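Local coordinates for protein tudor (Drosophila melanogaster, PDB 4Q5W) that is required in oogenesis for primordial germ-cell formation, probably acting in the piRNA pathway with Aubergine and AGO3, and is represented here by its extended Tudor domain 9, at residues Lys122-Thr127 and Ala176-Ile181; Asp130-Ser135 and Glu168-Leu173; Leu69-Leu72 and Gln76-Val79; Ile30-Leu35 and Ile82-Thr87; Glu108-Glu113 and Val142-Lys147. One frame throughout, in Å; residues are numbered along the deposited sequence.

In the fold
Interaction 2 is the buried contact of the set and interaction 1 a surface contact; interactions 3, 4 and 5 are partly buried. Interactions 1 and 2 join the same two helices, 122-134 and 166-182, and meet through Thr125 and Leu170. Both rely on leucines. Interactions 3 and 4 belong to the Tudor part and touch at Thr87, which follows the 82-86 loop. Interaction 3 is a hairpin made by backbone hydrogen bonds, whereas interaction 4 is a sparse helix-to-loop meeting of side chains. Interaction 5 lies in the other, five-stranded sheet, where side chains reach across an intervening strand, again without hydrogen bonds between the segments.

Interaction 1. Residues Lys122-Thr127 and Ala176-Ile181; sequences KALTLT and AELKLI
This is a small helix-helix contact through side chains at the surface, in the nuclease-like part that accompanies the Tudor barrel in an extended Tudor domain. Helix 122-134 packs here against the C-terminal part of helix 166-182. Leu124 is the residue that joins them, and its two methyls take different partners. The backbones stay well apart, with the nearest CA pair, Leu124 and Glu177, separated by 8.9 Å. No hydrogen bond links the two segments, and the buried area is modest.

Leu124 aims its side chain at the facing helix. Its CG stands trans to the backbone N (chi1 173°), which carries the branch outward between Glu177 and Leu178. Val174, one turn earlier on the same partner helix, also touches Leu124. Thr125 packs on Val174 and Leu170, so the line of contact continues deeper along the helix pair. The side chains of Leu124 and Leu178 pass alongside each other, running in opposite senses, and Leu178 also rests on Asn121 just before the helix segment.

Replacing Leu124 with an alanine is likely to open a gap between the helices and to deprive Leu178 of its apolar partner.

The methyl CD2 of Leu124 lies 3.8 Å from CD2 of Leu178. The other methyl, Leu124 CD1, sits over the flat side of the Glu177 carboxylate, 3.5 Å from OE1 of Glu177 and 3.7 Å from its OE2.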
# COMPACT_ATOMS: atom_id res chain seq x y z
N LYS A 122 9.06 -6.85 15.15
CA LYS A 122 8.54 -6.11 14.00
C LYS A 122 9.10 -6.57 12.65
O LYS A 122 8.34 -6.83 11.70
CB LYS A 122 8.81 -4.62 14.18
CG LYS A 122 8.05 -3.97 15.32
CD LYS A 122 8.39 -2.47 15.42
CE LYS A 122 7.55 -1.77 16.47
NZ LYS A 122 7.83 -2.29 17.83
N ALA A 123 10.42 -6.64 12.56
CA ALA A 123 11.07 -7.01 11.31
C ALA A 123 10.74 -8.45 10.90
O ALA A 123 10.44 -8.72 9.74
CB ALA A 123 12.59 -6.82 11.40
N LEU A 124 10.76 -9.36 11.87
CA LEU A 124 10.43 -10.75 11.55
C LEU A 124 8.97 -10.89 11.12
O LEU A 124 8.65 -11.65 10.20
CB LEU A 124 10.73 -11.66 12.75
CG LEU A 124 10.30 -13.13 12.65
CD1 LEU A 124 10.92 -13.81 11.45
CD2 LEU A 124 10.72 -13.84 13.93
N THR A 125 8.10 -10.17 11.79
CA THR A 125 6.69 -10.21 11.45
C THR A 125 6.48 -9.69 10.04
O THR A 125 5.74 -10.28 9.27
CB THR A 125 5.84 -9.39 12.45
OG1 THR A 125 5.90 -10.01 13.74
CG2 THR A 125 4.37 -9.30 11.98
N LEU A 126 7.13 -8.58 9.71
CA LEU A 126 6.89 -7.99 8.39
C LEU A 126 7.45 -8.81 7.23
O LEU A 126 6.82 -8.90 6.17
CB LEU A 126 7.36 -6.54 8.35
CG LEU A 126 6.47 -5.65 9.23
CD1 LEU A 126 6.72 -4.17 8.92
CD2 LEU A 126 4.98 -6.00 9.08
N THR A 127 8.61 -9.42 7.42
CA THR A 127 9.18 -10.27 6.37
C THR A 127 8.35 -11.55 6.20
O THR A 127 8.16 -12.02 5.07
CB THR A 127 10.69 -10.58 6.61
OG1 THR A 127 11.22 -11.29 5.49
CG2 THR A 127 10.90 -11.40 7.88
N ALA A 176 6.93 -19.80 15.70
CA ALA A 176 7.61 -21.03 15.34
C ALA A 176 9.08 -20.78 15.02
O ALA A 176 9.95 -21.58 15.37
CB ALA A 176 6.92 -21.71 14.16
N GLU A 177 9.36 -19.65 14.36
CA GLU A 177 10.73 -19.29 14.03
C GLU A 177 11.51 -18.86 15.28
O GLU A 177 12.65 -19.27 15.48
CB GLU A 177 10.75 -18.17 12.97
CG GLU A 177 12.16 -17.77 12.54
CD GLU A 177 12.18 -17.10 11.17
OE1 GLU A 177 13.17 -16.40 10.87
OE2 GLU A 177 11.23 -17.30 10.39
N LEU A 178 10.88 -18.05 16.13
CA LEU A 178 11.48 -17.68 17.41
C LEU A 178 11.76 -18.91 18.28
O LEU A 178 12.79 -18.98 18.94
CB LEU A 178 10.57 -16.72 18.18
CG LEU A 178 10.35 -15.34 17.55
CD1 LEU A 178 9.26 -14.60 18.33
CD2 LEU A 178 11.65 -14.54 17.52
N LYS A 179 10.85 -19.88 18.27
CA LYS A 179 11.04 -21.06 19.11
C LYS A 179 12.18 -21.94 18.59
O LYS A 179 12.96 -22.49 19.37
CB LYS A 179 9.74 -21.87 19.21
CG LYS A 179 9.88 -23.12 20.07
CD LYS A 179 8.55 -23.85 20.25
CE LYS A 179 8.69 -25.01 21.22
NZ LYS A 179 7.38 -25.67 21.50
N LEU A 180 12.28 -22.06 17.26
CA LEU A 180 13.34 -22.85 16.65
C LEU A 180 14.70 -22.30 17.03
O LEU A 180 15.62 -23.06 17.35
CB LEU A 180 13.20 -22.87 15.12
CG LEU A 180 14.29 -23.65 14.37
CD1 LEU A 180 14.34 -25.09 14.83
CD2 LEU A 180 14.07 -23.57 12.86
N ILE A 181 14.82 -20.98 17.00
CA ILE A 181 16.08 -20.33 17.32
C ILE A 181 16.40 -20.34 18.82
O ILE A 181 17.55 -20.54 19.22
CB ILE A 181 16.07 -18.87 16.81
CG1 ILE A 181 15.90 -18.84 15.29
CG2 ILE A 181 17.34 -18.14 17.22
CD1 ILE A 181 15.42 -17.50 14.74

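Interaction 2. Residues Asp130-Ser135 and Glu168-Leu173; sequences DALLDS and EHLQKL
Leu132 pushes its branched end from helix 122-134 toward helix 166-182 and divides it between two partners. One methyl, CD1, meets the imidazole of His169, 3.9 Å from the ring carbon CD2. The leucine and the histidine come in at a slant. The other methyl, CD2 of Leu132, lies 4.4 Å from CD1 of Leu170, a looser apolar contact.

His169 reaches across with its CG trans to the backbone N (chi1 -162°), which brings the ring up beside the leucine. Leu170 does not start out toward the other helix, but its CD1 turns in toward Leu132. Leu164, in the loop before helix 166-182, touches both Leu132 and His169 and adds to the same apolar patch. Leu170 also packs on Thr125, Thr128 and Phe129 of helix 122-134 and on Phe118 of helix 116-120.

Within 130-135, Ser135 OG donates to the backbone O of Leu132 at 2.6 Å, with the hydroxyl tilted 21° from the carbonyl plane. Ser135 OG is also bonded to Arg162.

Leu132, Leu170 and His169 thus join helices 122-134 and 166-182 in the nuclease-like part of the extended Tudor domain.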
# COMPACT_ATOMS: atom_id res chain seq x y z
N ASP A 130 5.20 -10.53 4.37
CA ASP A 130 5.48 -10.32 2.96
C ASP A 130 5.46 -11.63 2.18
O ASP A 130 4.90 -11.71 1.09
CB ASP A 130 6.83 -9.61 2.75
CG ASP A 130 6.77 -8.12 3.05
OD1 ASP A 130 5.70 -7.51 2.83
OD2 ASP A 130 7.79 -7.57 3.50
N ALA A 131 6.06 -12.67 2.76
CA ALA A 131 6.12 -13.97 2.13
C ALA A 131 4.73 -14.59 2.04
O ALA A 131 4.38 -15.20 1.03
CB ALA A 131 7.06 -14.88 2.89
N LEU A 132 3.95 -14.42 3.10
CA LEU A 132 2.55 -14.85 3.15
C LEU A 132 1.71 -14.19 2.06
O LEU A 132 0.93 -14.84 1.35
CB LEU A 132 1.98 -14.53 4.53
CG LEU A 132 0.80 -15.33 5.05
CD1 LEU A 132 1.05 -16.81 4.82
CD2 LEU A 132 0.61 -15.06 6.54
N LEU A 133 1.88 -12.88 1.90
CA LEU A 133 1.12 -12.14 0.90
C LEU A 133 1.56 -12.52 -0.51
O LEU A 133 0.74 -12.64 -1.42
CB LEU A 133 1.26 -10.62 1.12
CG LEU A 133 0.59 -10.07 2.38
CD1 LEU A 133 0.86 -8.58 2.55
CD2 LEU A 133 -0.90 -10.36 2.36
N ASP A 134 2.86 -12.73 -0.70
CA ASP A 134 3.35 -13.15 -2.00
C ASP A 134 2.69 -14.47 -2.41
O ASP A 134 2.40 -14.70 -3.59
CB ASP A 134 4.87 -13.28 -2.01
CG ASP A 134 5.45 -13.34 -3.41
OD1 ASP A 134 5.45 -12.29 -4.10
OD2 ASP A 134 5.90 -14.43 -3.83
N SER A 135 2.42 -15.32 -1.42
CA SER A 135 1.82 -16.63 -1.69
C SER A 135 0.38 -16.55 -2.20
O SER A 135 -0.15 -17.54 -2.73
CB SER A 135 1.92 -17.55 -0.46
OG SER A 135 0.89 -17.31 0.48
N GLU A 168 -4.05 -15.18 12.73
CA GLU A 168 -3.63 -16.34 13.49
C GLU A 168 -2.42 -17.04 12.88
O GLU A 168 -1.52 -17.46 13.60
CB GLU A 168 -4.80 -17.31 13.67
CG GLU A 168 -5.92 -16.75 14.53
CD GLU A 168 -6.91 -15.88 13.77
OE1 GLU A 168 -6.74 -15.70 12.55
OE2 GLU A 168 -7.88 -15.39 14.40
N HIS A 169 -2.39 -17.18 11.55
CA HIS A 169 -1.28 -17.86 10.90
C HIS A 169 0.03 -17.11 11.04
O HIS A 169 1.10 -17.71 11.23
CB HIS A 169 -1.57 -18.07 9.42
CG HIS A 169 -0.71 -19.12 8.79
ND1 HIS A 169 -0.92 -20.46 8.99
CD2 HIS A 169 0.39 -19.02 8.00
CE1 HIS A 169 0.00 -21.15 8.34
NE2 HIS A 169 0.80 -20.30 7.72
N LEU A 170 -0.04 -15.79 10.94
CA LEU A 170 1.18 -14.97 11.03
C LEU A 170 1.78 -15.08 12.42
O LEU A 170 3.00 -15.19 12.58
CB LEU A 170 0.87 -13.52 10.69
CG LEU A 170 2.09 -12.60 10.60
CD1 LEU A 170 3.09 -13.10 9.56
CD2 LEU A 170 1.63 -11.19 10.26
N GLN A 171 0.93 -15.06 13.44
CA GLN A 171 1.41 -15.25 14.81
C GLN A 171 2.09 -16.60 14.97
O GLN A 171 3.16 -16.70 15.58
CB GLN A 171 0.26 -15.16 15.80
CG GLN A 171 -0.27 -13.76 16.02
CD GLN A 171 -1.46 -13.75 16.94
OE1 GLN A 171 -1.34 -13.44 18.12
NE2 GLN A 171 -2.63 -14.09 16.40
N LYS A 172 1.47 -17.63 14.41
CA LYS A 172 1.98 -18.99 14.48
C LYS A 172 3.36 -19.13 13.83
O LYS A 172 4.26 -19.72 14.43
CB LYS A 172 0.99 -19.98 13.86
CG LYS A 172 1.47 -21.43 13.94
CD LYS A 172 0.39 -22.41 13.53
CE LYS A 172 0.19 -22.44 12.03
NZ LYS A 172 -0.83 -23.45 11.65
N LEU A 173 3.51 -18.60 12.62
CA LEU A 173 4.78 -18.65 11.90
C LEU A 173 5.92 -17.91 12.61
O LEU A 173 7.05 -18.38 12.63
CB LEU A 173 4.64 -18.12 10.48
CG LEU A 173 3.77 -18.89 9.49
CD1 LEU A 173 3.83 -18.26 8.11
CD2 LEU A 173 4.15 -20.37 9.41

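Interaction 3. Residues Leu69-Leu72 and Gln76-Val79; sequences LEVL and QYKV
Strands 69-71 and 77-79 run antiparallel at 174°, their axes 4.8 Å apart, and form a beta hairpin of the Tudor barrel. A classic beta bulge interrupts the ladder. Leu69 and Glu70 both face Lys78, whose carbonyl O accepts two bonds, 2.8 Å from Leu69 N and 3.1 Å from Glu70 N. Lys78 N returns a bond to Glu70 O, making the hydrogen-bonded pair. Nearer the turn, Leu72 N bonds to Gln76 O at 2.9 Å, and a water donates to both Leu72 O and Gln76 O.

Leu69 bends over the partner strand with its CG beside the backbone N (chi1 -68°). CD1 of Leu69 rests 3.9 Å from the backbone C of Val79 and also packs on Thr87. Leu72, turned the same way, lays its CD1 3.7 Å from Lys78 N. Glu70 and Lys78 leave the same face, but in the conformer given their charged ends do not meet. Val71 and Tyr77 share the other face. There CG2 of Val71 lies 4.4 Å from CE1 of Tyr77, the water sits over a face of the ring, and Tyr77 OH is bonded to Ala47 N.

A glycine in place of Leu69 would probably leave the Val79 backbone and Thr87 without their apolar cover.

The pairing therefore rests chiefly on main-chain bonds, and the water probably eases the approach of two carbonyl oxygens that cannot bond to each other.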
# COMPACT_ATOMS: atom_id res chain seq x y z
N LEU A 69 5.69 13.96 0.21
CA LEU A 69 5.88 13.73 1.63
C LEU A 69 7.00 14.62 2.18
O LEU A 69 6.85 15.23 3.25
CB LEU A 69 6.22 12.27 1.89
CG LEU A 69 5.08 11.29 1.62
CD1 LEU A 69 5.54 9.86 1.82
CD2 LEU A 69 3.90 11.61 2.53
N GLU A 70 8.12 14.68 1.46
CA GLU A 70 9.26 15.46 1.91
C GLU A 70 9.97 16.15 0.74
O GLU A 70 10.14 15.56 -0.33
CB GLU A 70 10.25 14.57 2.67
CG GLU A 70 11.37 15.32 3.36
CD GLU A 70 12.26 14.40 4.18
OE1 GLU A 70 11.99 13.18 4.22
OE2 GLU A 70 13.23 14.90 4.79
N VAL A 71 10.37 17.39 0.96
CA VAL A 71 11.18 18.12 -0.00
C VAL A 71 12.63 17.87 0.40
O VAL A 71 13.07 18.31 1.46
CB VAL A 71 10.85 19.62 0.01
CG1 VAL A 71 11.73 20.38 -0.97
CG2 VAL A 71 9.38 19.83 -0.34
N LEU A 72 13.35 17.14 -0.44
CA LEU A 72 14.71 16.71 -0.11
C LEU A 72 15.76 17.63 -0.72
O LEU A 72 15.44 18.51 -1.52
CB LEU A 72 14.95 15.28 -0.59
CG LEU A 72 14.03 14.23 0.03
CD1 LEU A 72 14.22 12.89 -0.66
CD2 LEU A 72 14.31 14.11 1.51
N GLN A 76 15.35 16.60 -4.96
CA GLN A 76 14.62 15.34 -4.93
C GLN A 76 13.41 15.45 -4.01
O GLN A 76 13.33 16.36 -3.19
CB GLN A 76 15.54 14.20 -4.48
CG GLN A 76 16.64 13.89 -5.48
CD GLN A 76 17.27 12.53 -5.24
OE1 GLN A 76 17.69 12.22 -4.13
NE2 GLN A 76 17.31 11.71 -6.28
N TYR A 77 12.47 14.52 -4.17
CA TYR A 77 11.28 14.49 -3.33
C TYR A 77 11.00 13.07 -2.91
O TYR A 77 11.13 12.15 -3.71
CB TYR A 77 10.06 14.98 -4.11
CG TYR A 77 10.17 16.38 -4.68
CD1 TYR A 77 9.58 17.45 -4.03
CD2 TYR A 77 10.84 16.62 -5.87
CE1 TYR A 77 9.67 18.73 -4.54
CE2 TYR A 77 10.94 17.90 -6.39
CZ TYR A 77 10.34 18.95 -5.72
OH TYR A 77 10.41 20.22 -6.22
N LYS A 78 10.62 12.88 -1.65
CA LYS A 78 10.01 11.62 -1.23
C LYS A 78 8.51 11.78 -1.40
O LYS A 78 7.92 12.73 -0.89
CB LYS A 78 10.33 11.28 0.23
CG LYS A 78 9.68 9.96 0.67
CD LYS A 78 10.06 9.56 2.09
CE LYS A 78 9.52 8.15 2.42
NZ LYS A 78 9.76 7.77 3.85
N VAL A 79 7.91 10.86 -2.14
CA VAL A 79 6.49 10.93 -2.44
C VAL A 79 5.79 9.64 -2.05
O VAL A 79 6.43 8.60 -1.92
CB VAL A 79 6.25 11.17 -3.94
CG1 VAL A 79 6.99 12.42 -4.41
CG2 VAL A 79 6.68 9.96 -4.75
O HOH W 1 13.85 19.09 -3.30

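Interaction 4. Residues Ile30-Leu35 and Ile82-Thr87; sequences IICEKL and IDYGNT
Asp83 and Ile31 approach each other from opposite directions, the carboxylate of Asp83 against the branched side chain of Ile31, on helix 25-37. CG2 of Ile31 lies 3.8 Å from OD2 of Asp83, and CD1 of the same isoleucine is 4.0 Å from that oxygen. This is van der Waals contact only. The acid finds its polar partners elsewhere: OD1 of Asp83 forms a salt bridge with Arg65 and accepts a hydrogen bond from Val106 N. These bonds hold the carboxylate while Ile31, which also packs on Val106, covers it from the helix side.

The 82-87 segment is the loop between strands 77-81 and 87-90 of the Tudor barrel. It carries the Asp-Tyr-Gly-Asn sequence, and in related Tudor domains this region contributes to the cage for methylated arginine. Tyr84 meets the ring of Tyr64, the planes at about 75°.

Tyr84 leaves the loop with its CG beside the backbone N (chi1 -63°), which swings the phenol round toward the helix. The Tyr84 OH approaches SG of Cys32 to 3.3 Å. Cys32 has two conformers, so this approach is doubtful in detail. Met28, one turn before Cys32, touches both Asp83 and Tyr84.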
# COMPACT_ATOMS: atom_id res chain seq x y z
N ILE A 30 -8.45 2.43 -15.24
CA ILE A 30 -8.64 3.64 -16.04
C ILE A 30 -7.63 4.72 -15.67
O ILE A 30 -7.11 5.42 -16.54
CB ILE A 30 -10.08 4.19 -15.91
CG1 ILE A 30 -11.08 3.24 -16.58
CG2 ILE A 30 -10.20 5.55 -16.54
CD1 ILE A 30 -12.51 3.42 -16.11
N ILE A 31 -7.34 4.85 -14.38
CA ILE A 31 -6.34 5.82 -13.92
C ILE A 31 -4.98 5.51 -14.54
O ILE A 31 -4.34 6.39 -15.12
CB ILE A 31 -6.25 5.88 -12.38
CG1 ILE A 31 -7.57 6.37 -11.79
CG2 ILE A 31 -5.08 6.76 -11.94
CD1 ILE A 31 -7.62 6.33 -10.25
N CYS A 32 -4.57 4.25 -14.43
CA CYS A 32 -3.30 3.79 -15.00
C CYS A 32 -3.24 3.99 -16.51
O CYS A 32 -2.23 4.46 -17.04
CB CYS A 32 -3.07 2.31 -14.69
SG CYS A 32 -2.75 1.93 -12.96
N GLU A 33 -4.31 3.62 -17.20
CA GLU A 33 -4.34 3.75 -18.65
C GLU A 33 -4.22 5.21 -19.06
O GLU A 33 -3.47 5.56 -19.97
CB GLU A 33 -5.62 3.15 -19.24
CG GLU A 33 -5.94 3.67 -20.62
CD GLU A 33 -6.37 2.59 -21.59
OE1 GLU A 33 -7.53 2.13 -21.49
OE2 GLU A 33 -5.54 2.19 -22.44
N LYS A 34 -4.95 6.08 -18.37
CA LYS A 34 -4.90 7.50 -18.72
C LYS A 34 -3.54 8.13 -18.41
O LYS A 34 -3.01 8.91 -19.21
CB LYS A 34 -6.03 8.25 -18.03
CG LYS A 34 -7.39 8.01 -18.69
CD LYS A 34 -8.51 8.60 -17.84
CE LYS A 34 -9.85 8.50 -18.55
NZ LYS A 34 -9.89 9.39 -19.74
N LEU A 35 -2.96 7.80 -17.26
CA LEU A 35 -1.65 8.35 -16.90
C LEU A 35 -0.52 7.83 -17.79
O LEU A 35 0.44 8.55 -18.06
CB LEU A 35 -1.32 8.09 -15.43
CG LEU A 35 -2.08 8.94 -14.41
CD1 LEU A 35 -1.68 8.53 -13.00
CD2 LEU A 35 -1.81 10.43 -14.64
N ILE A 82 -0.25 7.56 -4.13
CA ILE A 82 -1.48 7.61 -3.34
C ILE A 82 -2.47 6.49 -3.60
O ILE A 82 -3.22 6.10 -2.71
CB ILE A 82 -2.20 8.96 -3.46
CG1 ILE A 82 -2.63 9.22 -4.91
CG2 ILE A 82 -1.31 10.08 -2.93
CD1 ILE A 82 -3.65 10.34 -5.04
N ASP A 83 -2.47 5.96 -4.82
CA ASP A 83 -3.41 4.90 -5.15
C ASP A 83 -2.97 3.56 -4.60
O ASP A 83 -3.77 2.63 -4.56
CB ASP A 83 -3.66 4.85 -6.66
CG ASP A 83 -4.43 6.06 -7.15
OD1 ASP A 83 -5.35 6.51 -6.42
OD2 ASP A 83 -4.12 6.57 -8.25
N TYR A 84 -1.72 3.47 -4.15
CA TYR A 84 -1.14 2.19 -3.73
C TYR A 84 -0.62 2.19 -2.30
O TYR A 84 -0.77 1.20 -1.56
CB TYR A 84 -0.02 1.77 -4.69
CG TYR A 84 -0.53 1.52 -6.09
CD1 TYR A 84 -0.73 2.57 -6.98
CD2 TYR A 84 -0.85 0.24 -6.51
CE1 TYR A 84 -1.21 2.34 -8.26
CE2 TYR A 84 -1.33 0.00 -7.78
CZ TYR A 84 -1.50 1.07 -8.65
OH TYR A 84 -1.98 0.83 -9.92
N GLY A 85 0.02 3.28 -1.90
CA GLY A 85 0.48 3.42 -0.53
C GLY A 85 1.98 3.41 -0.31
O GLY A 85 2.46 3.94 0.69
N ASN A 86 2.73 2.81 -1.23
CA ASN A 86 4.18 2.76 -1.12
C ASN A 86 4.80 4.12 -1.40
O ASN A 86 4.16 5.00 -1.98
CB ASN A 86 4.80 1.68 -2.02
CG ASN A 86 4.46 1.87 -3.49
OD1 ASN A 86 3.30 1.96 -3.85
ND2 ASN A 86 5.49 1.94 -4.33
N THR A 87 6.04 4.29 -0.95
CA THR A 87 6.75 5.56 -1.13
C THR A 87 7.98 5.36 -2.01
O THR A 87 8.46 4.24 -2.19
CB THR A 87 7.18 6.18 0.21
OG1 THR A 87 8.23 5.41 0.81
CG2 THR A 87 6.01 6.29 1.16

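Interaction 5. Residues Glu108-Glu113 and Val142-Lys147; sequences EICSME and VEFVNK
This contact belongs to the five-stranded sheet of the nuclease-like part, an OB-type arrangement, beside a bound buffer molecule, probably from the crystallisation liquor. Strands 108-112 and 139-144 are not neighbours in that sheet. Strand 153-158 runs between them, so the two segments meet through side chains that reach across it.

Two pairs make the contact. At one, SG of Cys110 lies 4.4 Å from CE1 of Phe144, approaching the ring at a slant. Cys110 points toward the other segment, whereas the CB of Phe144 starts off away from it. A chi1 of -73° places the Phe144 ring beside its own backbone N, and the far part of the ring then comes back toward the cysteine. Two conformers were deposited for Cys110, so the exact position of its sulfur is open to some doubt. The Phe144 ring also packs on Val154 and Pro152, and it lies close to the buffer molecule. Glu108, on strand 108-112, hydrogen-bonds to the same molecule through OE2.

At the other pair, CG of Glu113 meets CG2 of Val145 at 4.4 Å. The aliphatic stem of the glutamate makes this contact, not its carboxylate. Arg155, on the strand between, touches both Glu113 and Val145 and forms a salt bridge with Glu143.

Within segment 108-113, Ser111 OG donates to Met112 O at 2.7 Å. The chain turns a corner at Val145, where Val145 and Asn146 both face Val153 in a classic beta bulge. The five-stranded sheet is consistent with the OB-like fold of the nuclease-like half of extended Tudor domains.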
# COMPACT_ATOMS: atom_id res chain seq x y z
N GLU A 108 -7.44 2.04 0.36
CA GLU A 108 -7.92 2.45 1.67
C GLU A 108 -7.03 1.80 2.71
O GLU A 108 -6.46 0.73 2.46
CB GLU A 108 -9.37 2.01 1.87
CG GLU A 108 -10.32 2.64 0.86
CD GLU A 108 -11.71 2.03 0.90
OE1 GLU A 108 -12.44 2.20 -0.10
OE2 GLU A 108 -12.08 1.40 1.92
N ILE A 109 -6.89 2.43 3.86
CA ILE A 109 -6.05 1.89 4.92
C ILE A 109 -6.87 1.12 5.95
O ILE A 109 -7.90 1.59 6.43
CB ILE A 109 -5.28 2.99 5.65
CG1 ILE A 109 -4.43 3.80 4.66
CG2 ILE A 109 -4.41 2.40 6.75
CD1 ILE A 109 -3.78 5.02 5.28
N CYS A 110 -6.41 -0.09 6.28
CA CYS A 110 -7.04 -0.88 7.33
C CYS A 110 -5.98 -1.43 8.27
O CYS A 110 -4.79 -1.35 7.98
CB CYS A 110 -7.82 -2.04 6.72
SG CYS A 110 -9.15 -1.49 5.65
N SER A 111 -6.42 -2.01 9.38
CA SER A 111 -5.52 -2.56 10.38
C SER A 111 -5.92 -3.98 10.73
O SER A 111 -7.10 -4.27 10.87
CB SER A 111 -5.59 -1.70 11.64
OG SER A 111 -4.88 -2.30 12.72
N MET A 112 -4.94 -4.87 10.89
CA MET A 112 -5.24 -6.16 11.48
C MET A 112 -5.45 -5.96 12.97
O MET A 112 -5.15 -4.89 13.51
CB MET A 112 -4.09 -7.16 11.24
CG MET A 112 -3.66 -7.25 9.79
SD MET A 112 -2.29 -8.40 9.54
CE MET A 112 -3.21 -9.89 9.81
N GLU A 113 -5.98 -6.97 13.62
CA GLU A 113 -6.08 -7.01 15.07
C GLU A 113 -4.67 -6.87 15.67
O GLU A 113 -3.68 -7.19 15.00
CB GLU A 113 -6.75 -8.31 15.49
CG GLU A 113 -8.20 -8.40 15.02
CD GLU A 113 -8.72 -9.82 15.01
OE1 GLU A 113 -8.39 -10.57 14.05
OE2 GLU A 113 -9.45 -10.19 15.95
N VAL A 142 -11.85 -9.90 3.03
CA VAL A 142 -11.81 -8.95 4.13
C VAL A 142 -13.11 -8.98 4.92
O VAL A 142 -14.20 -8.87 4.36
CB VAL A 142 -11.59 -7.50 3.60
CG1 VAL A 142 -11.52 -6.50 4.76
CG2 VAL A 142 -10.36 -7.44 2.73
N GLU A 143 -13.00 -9.16 6.23
CA GLU A 143 -14.14 -9.03 7.13
C GLU A 143 -13.86 -7.91 8.13
O GLU A 143 -12.77 -7.85 8.69
CB GLU A 143 -14.37 -10.35 7.87
CG GLU A 143 -15.30 -10.25 9.07
CD GLU A 143 -15.56 -11.59 9.72
OE1 GLU A 143 -15.42 -12.62 9.02
OE2 GLU A 143 -15.89 -11.62 10.93
N PHE A 144 -14.85 -7.05 8.37
CA PHE A 144 -14.65 -5.94 9.30
C PHE A 144 -14.94 -6.27 10.76
O PHE A 144 -16.03 -6.69 11.12
CB PHE A 144 -15.44 -4.70 8.86
CG PHE A 144 -14.84 -4.03 7.66
CD1 PHE A 144 -13.90 -3.04 7.81
CD2 PHE A 144 -15.20 -4.42 6.38
CE1 PHE A 144 -13.32 -2.44 6.71
CE2 PHE A 144 -14.63 -3.82 5.28
CZ PHE A 144 -13.70 -2.83 5.44
N VAL A 145 -13.93 -6.05 11.61
CA VAL A 145 -14.08 -6.24 13.05
C VAL A 145 -14.61 -4.97 13.68
O VAL A 145 -15.53 -5.00 14.50
CB VAL A 145 -12.74 -6.59 13.72
CG1 VAL A 145 -12.95 -6.86 15.21
CG2 VAL A 145 -12.08 -7.78 13.03
N ASN A 146 -14.01 -3.84 13.31
CA ASN A 146 -14.41 -2.55 13.86
C ASN A 146 -14.32 -1.47 12.79
O ASN A 146 -13.25 -0.94 12.51
CB ASN A 146 -13.51 -2.17 15.04
CG ASN A 146 -13.95 -0.88 15.74
OD1 ASN A 146 -14.80 -0.14 15.25
ND2 ASN A 146 -13.35 -0.61 16.89
N LYS A 147 -15.47 -1.13 12.20
CA LYS A 147 -15.50 -0.13 11.14
C LYS A 147 -15.27 1.30 11.64
O LYS A 147 -14.80 2.15 10.89
CB LYS A 147 -16.82 -0.21 10.37
CG LYS A 147 -16.98 -1.48 9.56
CD LYS A 147 -18.26 -1.45 8.73
CE LYS A 147 -18.43 -2.74 7.94
NZ LYS A 147 -19.62 -2.70 7.05